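Long-range contacts in carbohydrate-binding module family 14 protein (Pseudocercospora fuligena, PDB 4Z4A), which probably binds chitin through a family 14 carbohydrate-binding module, and is an ortholog of the fungal effector Avr4, which the Cf-4 receptor recognises: residues B[26-31]-B[68-73]; B[53-58]-B[73-78]; B[80-85]-B[93-98]. One frame throughout, in Å; residues are numbered along the deposited sequence. Where two conformers were deposited one is given.

Contact 1 of 3, residues B[26-31]-B[68-73]; sequences FVCPAA and GIIHEM. With EDO (1,2-ethanediol), chain P.
Cys28 meets Gly68 and Ile70 where segment 26-31, near the start of the ordered chain, is laid over strand 68-74, an outermost strand of the three-stranded antiparallel sheet. Its SG, in disulfide with Cys58 on the adjacent strand 54-60, lies over the backbone between Gly68 and Ile70 and comes within 3.6 Å of Ile69 C. Cys28 CB sits 3.7 Å from Gly68 CA, on the side where a side chain would point, and the glycine leaves that place to the cysteine.

The backbones do not bond directly but through two waters. One accepts from Cys28 N and donates to Gly68 O at 2.7 Å. The second accepts from Gly68 N and donates to Cys28 O at 2.9 Å, so both polar groups of each residue are engaged.

Ile70 provides the apolar part. With CG1 anti to its carbonyl carbon (chi1 -71°) and a bend at chi2, its CD1 methyl reaches Cys28 SG at 3.5 Å and lies 4.3 Å from Phe26 CD2. The Phe26 ring, poorly ordered, receives this methyl and Glu72 at its edge. Glu72 CD stands 3.8 Å from Phe26 CE2, with carboxylate and ring planes 79° apart. This edge approach may be weakly favourable electrostatically, but the stronger partner of the carboxylate is Lys50, bound by a salt bridge. O1 of an ethanediol, probably from the crystallisation liquor, donates to Val27 O at 2.9 Å.

Ile56 touches both Phe26 and Ile70, extending the apolar cluster onto the neighbouring strand. A disulfide-anchored segment on a small sheet suits the cystine-rich fold of chitin-binding family 14 modules.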
loop_
_atom_site.group_PDB
_atom_site.type_symbol
_atom_site.label_atom_id
_atom_site.label_comp_id
_atom_site.label_asym_id
_atom_site.label_seq_id
_atom_site.Cartn_x
_atom_site.Cartn_y
_atom_site.Cartn_z
ATOM N N PHE B 26 0.290 15.050 13.579
ATOM C CA PHE B 26 0.319 15.192 12.132
ATOM C C PHE B 26 -1.077 14.991 11.611
ATOM O O PHE B 26 -1.876 14.274 12.198
ATOM C CB PHE B 26 1.317 14.251 11.419
ATOM C CG PHE B 26 1.849 13.134 12.272
ATOM C CD1 PHE B 26 2.952 13.339 13.101
ATOM C CD2 PHE B 26 1.278 11.856 12.224
ATOM C CE1 PHE B 26 3.459 12.301 13.882
ATOM C CE2 PHE B 26 1.782 10.818 13.005
ATOM C CZ PHE B 26 2.872 11.041 13.831
ATOM N N VAL B 27 -1.381 15.680 10.525
ATOM C CA VAL B 27 -2.615 15.512 9.820
ATOM C C VAL B 27 -2.268 15.202 8.378
ATOM O O VAL B 27 -1.110 15.366 7.962
ATOM C CB VAL B 27 -3.510 16.771 9.915
ATOM C CG1 VAL B 27 -3.883 17.053 11.366
ATOM C CG2 VAL B 27 -2.825 17.975 9.302
ATOM N N CYS B 28 -3.241 14.722 7.619
ATOM C CA CYS B 28 -3.014 14.455 6.195
ATOM C C CYS B 28 -3.002 15.723 5.382
ATOM O O CYS B 28 -3.858 16.555 5.563
ATOM C CB CYS B 28 -4.087 13.519 5.652
ATOM S SG CYS B 28 -3.839 11.900 6.386
ATOM N N PRO B 29 -2.038 15.863 4.443
ATOM C CA PRO B 29 -2.098 17.040 3.607
ATOM C C PRO B 29 -3.215 16.905 2.557
ATOM O O PRO B 29 -3.201 16.008 1.717
ATOM C CB PRO B 29 -0.702 17.112 2.992
ATOM C CG PRO B 29 -0.231 15.682 2.964
ATOM C CD PRO B 29 -0.783 15.102 4.252
ATOM N N ALA B 30 -4.175 17.834 2.602
ATOM C CA ALA B 30 -5.339 17.750 1.745
ATOM C C ALA B 30 -4.993 17.862 0.273
ATOM O O ALA B 30 -5.722 17.361 -0.572
ATOM C CB ALA B 30 -6.338 18.856 2.100
ATOM N N ALA B 31 -3.923 18.583 -0.048
ATOM C CA ALA B 31 -3.570 18.785 -1.428
ATOM C C ALA B 31 -3.357 17.444 -2.121
ATOM O O ALA B 31 -3.725 17.270 -3.275
ATOM C CB ALA B 31 -2.333 19.616 -1.542
ATOM N N GLY B 68 -8.163 13.682 4.535
ATOM C CA GLY B 68 -7.531 12.399 4.701
ATOM C C GLY B 68 -7.542 11.959 6.135
ATOM O O GLY B 68 -7.595 12.797 7.055
ATOM N N ILE B 69 -7.501 10.646 6.305
ATOM C CA ILE B 69 -7.363 9.994 7.593
ATOM C C ILE B 69 -5.975 9.372 7.731
ATOM O O ILE B 69 -5.524 8.641 6.828
ATOM C CB ILE B 69 -8.433 8.903 7.744
ATOM C CG1 ILE B 69 -9.835 9.521 7.678
ATOM C CG2 ILE B 69 -8.216 8.138 9.045
ATOM C CD1 ILE B 69 -10.920 8.491 7.453
ATOM N N ILE B 70 -5.301 9.668 8.853
ATOM C CA ILE B 70 -3.943 9.176 9.127
ATOM C C ILE B 70 -3.992 7.723 9.562
ATOM O O ILE B 70 -4.776 7.369 10.455
ATOM C CB ILE B 70 -3.245 9.972 10.283
ATOM C CG1 ILE B 70 -2.879 11.385 9.836
ATOM C CG2 ILE B 70 -1.987 9.272 10.819
ATOM C CD1 ILE B 70 -1.578 11.470 9.050
ATOM N N HIS B 71 -3.135 6.896 8.951
ATOM C CA HIS B 71 -2.828 5.537 9.416
ATOM C C HIS B 71 -1.334 5.395 9.640
ATOM O O HIS B 71 -0.544 5.569 8.709
ATOM C CB HIS B 71 -3.280 4.513 8.384
ATOM C CG HIS B 71 -4.743 4.539 8.120
ATOM N ND1 HIS B 71 -5.648 3.886 8.931
ATOM C CD2 HIS B 71 -5.471 5.156 7.161
ATOM C CE1 HIS B 71 -6.871 4.093 8.478
ATOM N NE2 HIS B 71 -6.793 4.858 7.406
ATOM N N GLU B 72 -0.926 5.155 10.878
ATOM C CA GLU B 72 0.469 4.862 11.203
ATOM C C GLU B 72 0.707 3.379 10.975
ATOM O O GLU B 72 0.167 2.525 11.660
ATOM C CB GLU B 72 0.780 5.297 12.645
ATOM C CG GLU B 72 0.601 6.796 12.813
ATOM C CD GLU B 72 0.950 7.274 14.214
ATOM O OE1 GLU B 72 0.047 7.788 14.897
ATOM O OE2 GLU B 72 2.120 7.131 14.637
ATOM N N MET B 73 1.479 3.056 9.949
ATOM C CA MET B 73 1.637 1.678 9.520
ATOM C C MET B 73 3.035 1.138 9.876
ATOM O O MET B 73 4.049 1.831 9.643
ATOM C CB MET B 73 1.456 1.594 7.992
ATOM C CG MET B 73 0.157 2.174 7.441
ATOM S SD MET B 73 -1.325 1.277 7.978
ATOM C CE MET B 73 -1.072 -0.288 7.124
HETATM C C1 EDO P . 1.511 13.185 6.761
HETATM O O1 EDO P . 1.169 13.645 8.070
HETATM C C2 EDO P . 2.979 13.505 6.534
HETATM O O2 EDO P . 3.134 14.631 5.652
HETATM O O HOH W 1 -5.943 14.160 8.734
HETATM O O HOH W 2 -6.657 16.086 5.197
#

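Contact 2 of 3, residues B[53-58]-B[73-78]; sequences NGYIQC and MPCPSG
A chi1 of 59° sets CG of Tyr55 between its backbone N and carbonyl carbon, and the ring lies on the sheet face it shares with Met73, while Met73, with CG anti to its carbonyl carbon (chi1 -55°), presents CB to that ring. The result is a CH-pi contact: Met73 CB is 3.5 Å from the Tyr55 ring centroid and 20° off the ring normal, displaced toward the hydroxyl end, where it meets Tyr55 CZ at 3.3 Å. The bends at chi2 and chi3 of Met73 then carry its chain past the ring, CG remaining close to Tyr55 CE2. At the ring edge Cys75 SG makes a sulfur-aromatic contact, 4.2 Å from Tyr55 CD1.

The backbones beneath form an antiparallel pair. Tyr55 and Met73 exchange two hydrogen bonds, Tyr55 N to Met73 O and Met73 N to Tyr55 O, each 2.8 Å. One residue on, Gly54 and Pro74 form a non-hydrogen-bonded pair, a position that asks no N-H of proline across the strands. Gly54 CA passes only 3.1 Å from Met73 O, an approach that its lack of a side chain permits.

Beyond the strand end, Cys75 N donates to Asn53 O at 3.0 Å from above the carbonyl plane. The Asn53 amide follows the loop: ND2, whose main partner is Leu79 O, also donates to Pro76 O, a long 3.3 Å, in the plane of its amide.

Trp81 stacks on the Tyr55 face opposite Met73, Leu45 of strand 45-48 touches Tyr55 as well, and Cys75 is disulfide-linked to Cys88 of strand 87-89. Pro41 of the second subunit packs on Met73 and Gln57. Thus the hairpin of strands 54-60 and 68-74 is joined to strand 45-48, to the 80-82/87-89 sheet and to the second subunit.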
loop_
_atom_site.group_PDB
_atom_site.type_symbol
_atom_site.label_atom_id
_atom_site.label_comp_id
_atom_site.label_asym_id
_atom_site.label_seq_id
_atom_site.Cartn_x
_atom_site.Cartn_y
_atom_site.Cartn_z
ATOM N N ASN B 53 10.924 2.299 11.417
ATOM C CA ASN B 53 10.367 0.925 11.244
ATOM C C ASN B 53 8.861 0.983 10.895
ATOM O O ASN B 53 8.071 0.158 11.353
ATOM C CB ASN B 53 10.640 0.027 12.478
ATOM C CG ASN B 53 10.192 -1.459 12.288
ATOM O OD1 ASN B 53 9.528 -2.023 13.164
ATOM N ND2 ASN B 53 10.579 -2.094 11.189
ATOM N N GLY B 54 8.479 2.006 10.130
ATOM C CA GLY B 54 7.117 2.183 9.662
ATOM C C GLY B 54 6.952 3.426 8.810
ATOM O O GLY B 54 7.943 4.073 8.398
ATOM N N TYR B 55 5.705 3.774 8.534
ATOM C CA TYR B 55 5.368 4.888 7.639
ATOM C C TYR B 55 3.956 5.344 7.926
ATOM O O TYR B 55 3.284 4.823 8.834
ATOM C CB TYR B 55 5.521 4.469 6.149
ATOM C CG TYR B 55 4.631 3.297 5.781
ATOM C CD1 TYR B 55 4.984 1.980 6.128
ATOM C CD2 TYR B 55 3.456 3.496 5.049
ATOM C CE1 TYR B 55 4.170 0.921 5.799
ATOM C CE2 TYR B 55 2.636 2.438 4.715
ATOM C CZ TYR B 55 3.003 1.148 5.061
ATOM O OH TYR B 55 2.192 0.072 4.717
ATOM N N ILE B 56 3.539 6.387 7.218
ATOM C CA ILE B 56 2.220 6.929 7.333
ATOM C C ILE B 56 1.522 6.787 5.970
ATOM O O ILE B 56 2.095 7.150 4.922
ATOM C CB ILE B 56 2.257 8.396 7.718
ATOM C CG1 ILE B 56 2.788 8.545 9.163
ATOM C CG2 ILE B 56 0.860 9.029 7.566
ATOM C CD1 ILE B 56 2.998 9.988 9.563
ATOM N N GLN B 57 0.320 6.212 5.999
ATOM C CA GLN B 57 -0.560 6.240 4.824
ATOM C C GLN B 57 -1.746 7.101 5.154
ATOM O O GLN B 57 -2.380 6.920 6.230
ATOM C CB GLN B 57 -1.024 4.856 4.447
ATOM C CG GLN B 57 -1.932 4.813 3.219
ATOM C CD GLN B 57 -2.015 3.415 2.642
ATOM O OE1 GLN B 57 -1.387 2.494 3.146
ATOM N NE2 GLN B 57 -2.770 3.258 1.582
ATOM N N CYS B 58 -2.060 8.032 4.250
ATOM C CA CYS B 58 -3.283 8.820 4.317
ATOM C C CYS B 58 -4.349 8.205 3.433
ATOM O O CYS B 58 -4.115 7.890 2.281
ATOM C CB CYS B 58 -3.032 10.271 3.928
ATOM S SG CYS B 58 -2.210 11.129 5.273
ATOM N N MET B 73 1.479 3.056 9.949
ATOM C CA MET B 73 1.637 1.678 9.520
ATOM C C MET B 73 3.035 1.138 9.876
ATOM O O MET B 73 4.049 1.831 9.643
ATOM C CB MET B 73 1.456 1.594 7.992
ATOM C CG MET B 73 0.157 2.174 7.441
ATOM S SD MET B 73 -1.325 1.277 7.978
ATOM C CE MET B 73 -1.072 -0.288 7.124
ATOM N N PRO B 74 3.120 -0.105 10.349
ATOM C CA PRO B 74 4.430 -0.673 10.637
ATOM C C PRO B 74 5.087 -1.297 9.384
ATOM O O PRO B 74 4.393 -1.656 8.427
ATOM C CB PRO B 74 4.089 -1.779 11.642
ATOM C CG PRO B 74 2.775 -2.281 11.157
ATOM C CD PRO B 74 2.036 -1.027 10.747
ATOM N N CYS B 75 6.404 -1.409 9.405
ATOM C CA CYS B 75 7.138 -2.239 8.482
ATOM C C CYS B 75 7.337 -3.574 9.161
ATOM O O CYS B 75 7.375 -3.639 10.408
ATOM C CB CYS B 75 8.522 -1.666 8.178
ATOM S SG CYS B 75 8.431 -0.211 7.095
ATOM N N PRO B 76 7.573 -4.635 8.369
ATOM C CA PRO B 76 7.993 -5.917 8.919
ATOM C C PRO B 76 9.260 -5.739 9.783
ATOM O O PRO B 76 10.124 -4.880 9.522
ATOM C CB PRO B 76 8.248 -6.779 7.676
ATOM C CG PRO B 76 7.312 -6.182 6.661
ATOM C CD PRO B 76 7.350 -4.712 6.914
ATOM N N SER B 77 9.398 -6.542 10.820
ATOM C CA SER B 77 10.613 -6.543 11.646
ATOM C C SER B 77 11.868 -6.551 10.787
ATOM O O SER B 77 12.023 -7.388 9.909
ATOM C CB SER B 77 10.621 -7.786 12.550
ATOM O OG SER B 77 11.774 -7.829 13.406
ATOM N N GLY B 78 12.775 -5.632 11.037
ATOM C CA GLY B 78 14.033 -5.623 10.333
ATOM C C GLY B 78 14.068 -4.809 9.052
ATOM O O GLY B 78 15.127 -4.726 8.422
#

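Contact 3 of 3, residues B[80-85]-B[93-98]; sequences LWNDNK and NTTCGL. With EDO (1,2-ethanediol), chain R; EDO (1,2-ethanediol), chain Q.
Trp81 and Asn82 meet Thr94 and Thr95 in a loop-on-strand contact: an ST turn, begun by Thr94 in the segment 93-98, is bonded to strand 80-82 of the two-stranded hairpin 80-82/87-89 found in the family 14 chitin-binding module. In the turn, Thr94 OG1 accepts from Cys96 N at 3.1 Å. The same hydroxyl donates across the contact to Trp81 O at 2.7 Å, tilted moderately from the carbonyl plane. With OG1 anti to the Thr94 backbone N (chi1 -164°), the hydroxyl lies beside the carbonyl carbon, within reach of both Cys96 N and Trp81 O. Trp81 O takes a second, weak bond from Thr95 N at 3.3 Å, so this carbonyl is gripped by two successive residues of the loop.

Leu80 supplies the apolar flank: its CB and CD1 run obliquely against Thr94, with Thr94 CG2 3.9 Å from Leu80 CD1. Asn82 crosses Asn93, with Asn82 CG 3.3 Å from Asn93 O. The Asn82 amide ND2 is bonded elsewhere, to Asp89 of strand 87-89. Within segment 80-85, Trp81 NE1 donates nearly in the indole plane to Asp83 OD1 at 2.9 Å, an oxygen that also has a salt bridge to Lys86. This pairing ties the edge of the indole to the turn that follows its strand, and the Cys96-Cys52 disulfide anchors the loop.

Thr95 completes the junction. With chi1 54°, Thr95 OG1 sits between its backbone N and carbonyl carbon and accepts from Asp83 N, of the first residue after strand 80-82, at 2.8 Å, with a nearly straight N-H...O angle of 168°.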
loop_
_atom_site.group_PDB
_atom_site.type_symbol
_atom_site.label_atom_id
_atom_site.label_comp_id
_atom_site.label_asym_id
_atom_site.label_seq_id
_atom_site.Cartn_x
_atom_site.Cartn_y
_atom_site.Cartn_z
ATOM N N LEU B 80 13.085 -1.108 7.053
ATOM C CA LEU B 80 13.030 0.303 7.322
ATOM C C LEU B 80 12.368 0.975 6.118
ATOM O O LEU B 80 12.456 0.499 4.997
ATOM C CB LEU B 80 14.432 0.884 7.506
ATOM C CG LEU B 80 15.250 0.320 8.683
ATOM C CD1 LEU B 80 16.550 1.079 8.728
ATOM C CD2 LEU B 80 14.495 0.323 10.015
ATOM N N TRP B 81 11.783 2.137 6.359
ATOM C CA TRP B 81 11.193 2.903 5.247
ATOM C C TRP B 81 12.211 3.402 4.248
ATOM O O TRP B 81 13.280 3.919 4.626
ATOM C CB TRP B 81 10.454 4.087 5.790
ATOM C CG TRP B 81 9.603 4.795 4.752
ATOM C CD1 TRP B 81 9.744 6.076 4.336
ATOM C CD2 TRP B 81 8.474 4.259 4.041
ATOM N NE1 TRP B 81 8.778 6.391 3.409
ATOM C CE2 TRP B 81 7.960 5.297 3.239
ATOM C CE3 TRP B 81 7.799 3.022 4.068
ATOM C CZ2 TRP B 81 6.847 5.116 2.408
ATOM C CZ3 TRP B 81 6.703 2.852 3.254
ATOM C CH2 TRP B 81 6.232 3.899 2.442
ATOM N N ASN B 82 11.873 3.241 2.969
ATOM C CA ASN B 82 12.692 3.722 1.856
ATOM C C ASN B 82 11.746 4.636 1.077
ATOM O O ASN B 82 10.937 4.160 0.278
ATOM C CB ASN B 82 13.163 2.589 0.986
ATOM C CG ASN B 82 13.850 3.015 -0.305
ATOM O OD1 ASN B 82 13.904 4.199 -0.698
ATOM N ND2 ASN B 82 14.288 2.035 -1.054
ATOM N N ASP B 83 11.847 5.926 1.374
ATOM C CA ASP B 83 10.957 6.898 0.715
ATOM C C ASP B 83 11.169 7.098 -0.769
ATOM O O ASP B 83 10.234 7.611 -1.451
ATOM C CB ASP B 83 11.061 8.235 1.430
ATOM C CG ASP B 83 9.792 9.073 1.282
ATOM O OD1 ASP B 83 8.676 8.626 1.610
ATOM O OD2 ASP B 83 9.956 10.214 0.805
ATOM N N ASN B 84 12.319 6.725 -1.299
ATOM C CA ASN B 84 12.582 6.757 -2.740
ATOM C C ASN B 84 11.633 5.872 -3.539
ATOM O O ASN B 84 11.195 6.237 -4.627
ATOM C CB ASN B 84 14.017 6.365 -3.069
ATOM C CG ASN B 84 15.024 7.310 -2.454
ATOM O OD1 ASN B 84 16.002 6.889 -1.803
ATOM N ND2 ASN B 84 14.751 8.562 -2.560
ATOM N N LYS B 85 11.326 4.717 -2.966
ATOM C CA LYS B 85 10.463 3.708 -3.593
ATOM C C LYS B 85 9.142 3.591 -2.904
ATOM O O LYS B 85 8.309 2.747 -3.314
ATOM C CB LYS B 85 11.216 2.337 -3.567
ATOM C CG LYS B 85 12.252 2.251 -4.650
ATOM C CD LYS B 85 13.009 0.939 -4.669
ATOM C CE LYS B 85 14.064 0.906 -5.754
ATOM N NZ LYS B 85 14.781 -0.401 -5.775
ATOM N N ASN B 93 18.957 0.269 2.337
ATOM C CA ASN B 93 18.299 1.175 1.409
ATOM C C ASN B 93 17.463 2.269 2.043
ATOM O O ASN B 93 16.708 2.996 1.319
ATOM C CB ASN B 93 17.380 0.345 0.525
ATOM C CG ASN B 93 18.136 -0.678 -0.268
ATOM O OD1 ASN B 93 19.272 -0.428 -0.710
ATOM N ND2 ASN B 93 17.523 -1.844 -0.473
ATOM N N THR B 94 17.566 2.461 3.341
ATOM C CA THR B 94 16.677 3.411 4.008
ATOM C C THR B 94 16.991 4.862 3.695
ATOM O O THR B 94 18.141 5.246 3.475
ATOM C CB THR B 94 16.669 3.214 5.525
ATOM O OG1 THR B 94 15.545 3.888 6.073
ATOM C CG2 THR B 94 17.972 3.710 6.167
ATOM N N THR B 95 15.936 5.669 3.661
ATOM C CA THR B 95 16.013 7.095 3.619
ATOM C C THR B 95 15.808 7.747 5.009
ATOM O O THR B 95 15.799 8.983 5.131
ATOM C CB THR B 95 14.918 7.649 2.697
ATOM O OG1 THR B 95 13.637 7.121 3.126
ATOM C CG2 THR B 95 15.215 7.288 1.288
ATOM N N CYS B 96 15.660 6.936 6.048
ATOM C CA CYS B 96 15.281 7.451 7.361
ATOM C C CYS B 96 16.538 7.877 8.105
ATOM O O CYS B 96 17.526 7.137 8.108
ATOM C CB CYS B 96 14.554 6.400 8.160
ATOM S SG CYS B 96 13.904 6.970 9.768
ATOM N N GLY B 97 16.470 9.066 8.670
ATOM C CA GLY B 97 17.598 9.675 9.369
ATOM C C GLY B 97 17.407 9.753 10.877
ATOM O O GLY B 97 18.281 10.262 11.570
ATOM N N LEU B 98 16.301 9.233 11.398
ATOM C CA LEU B 98 15.992 9.353 12.825
ATOM C C LEU B 98 16.990 8.576 13.672
ATOM O O LEU B 98 17.317 7.445 13.351
ATOM C CB LEU B 98 14.578 8.851 13.122
ATOM C CG LEU B 98 13.460 9.638 12.429
ATOM C CD1 LEU B 98 12.099 9.096 12.818
ATOM C CD2 LEU B 98 13.549 11.129 12.745
HETATM C C1 EDO R . 12.162 12.263 2.961
HETATM O O1 EDO R . 12.022 12.173 1.539
HETATM C C2 EDO R . 12.561 10.928 3.544
HETATM O O2 EDO R . 12.892 11.108 4.925
HETATM C C1 EDO Q . 4.000 0.787 -2.088
HETATM O O1 EDO Q . 2.788 1.103 -2.787
HETATM C C2 EDO Q . 5.128 0.445 -3.048
HETATM O O2 EDO Q . 5.583 1.606 -3.718
HETATM O O HOH W 3 17.181 4.228 -1.213
#

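Contact 1 is a surface contact with no buried residue among those touching, whereas contacts 2 and 3 are partly buried. Contacts 1 and 2 share Met73 and strand 68-74, and the Cys28-Cys58 disulfide and Ile56 packing run directly between them; both also touch the second subunit, which contact 3 does not. Contact 3 lies on the opposite side of the chain's centre from contact 1, about 19 Å between centres, but joins contact 2 through the Tyr55-Trp81 stack. Chemistry follows position: waters and sulfur-apolar packing at the exposed outer strand, regular antiparallel bonds with aromatic packing in contact 2, and threonine hydroxyls in the loop junction of contact 3.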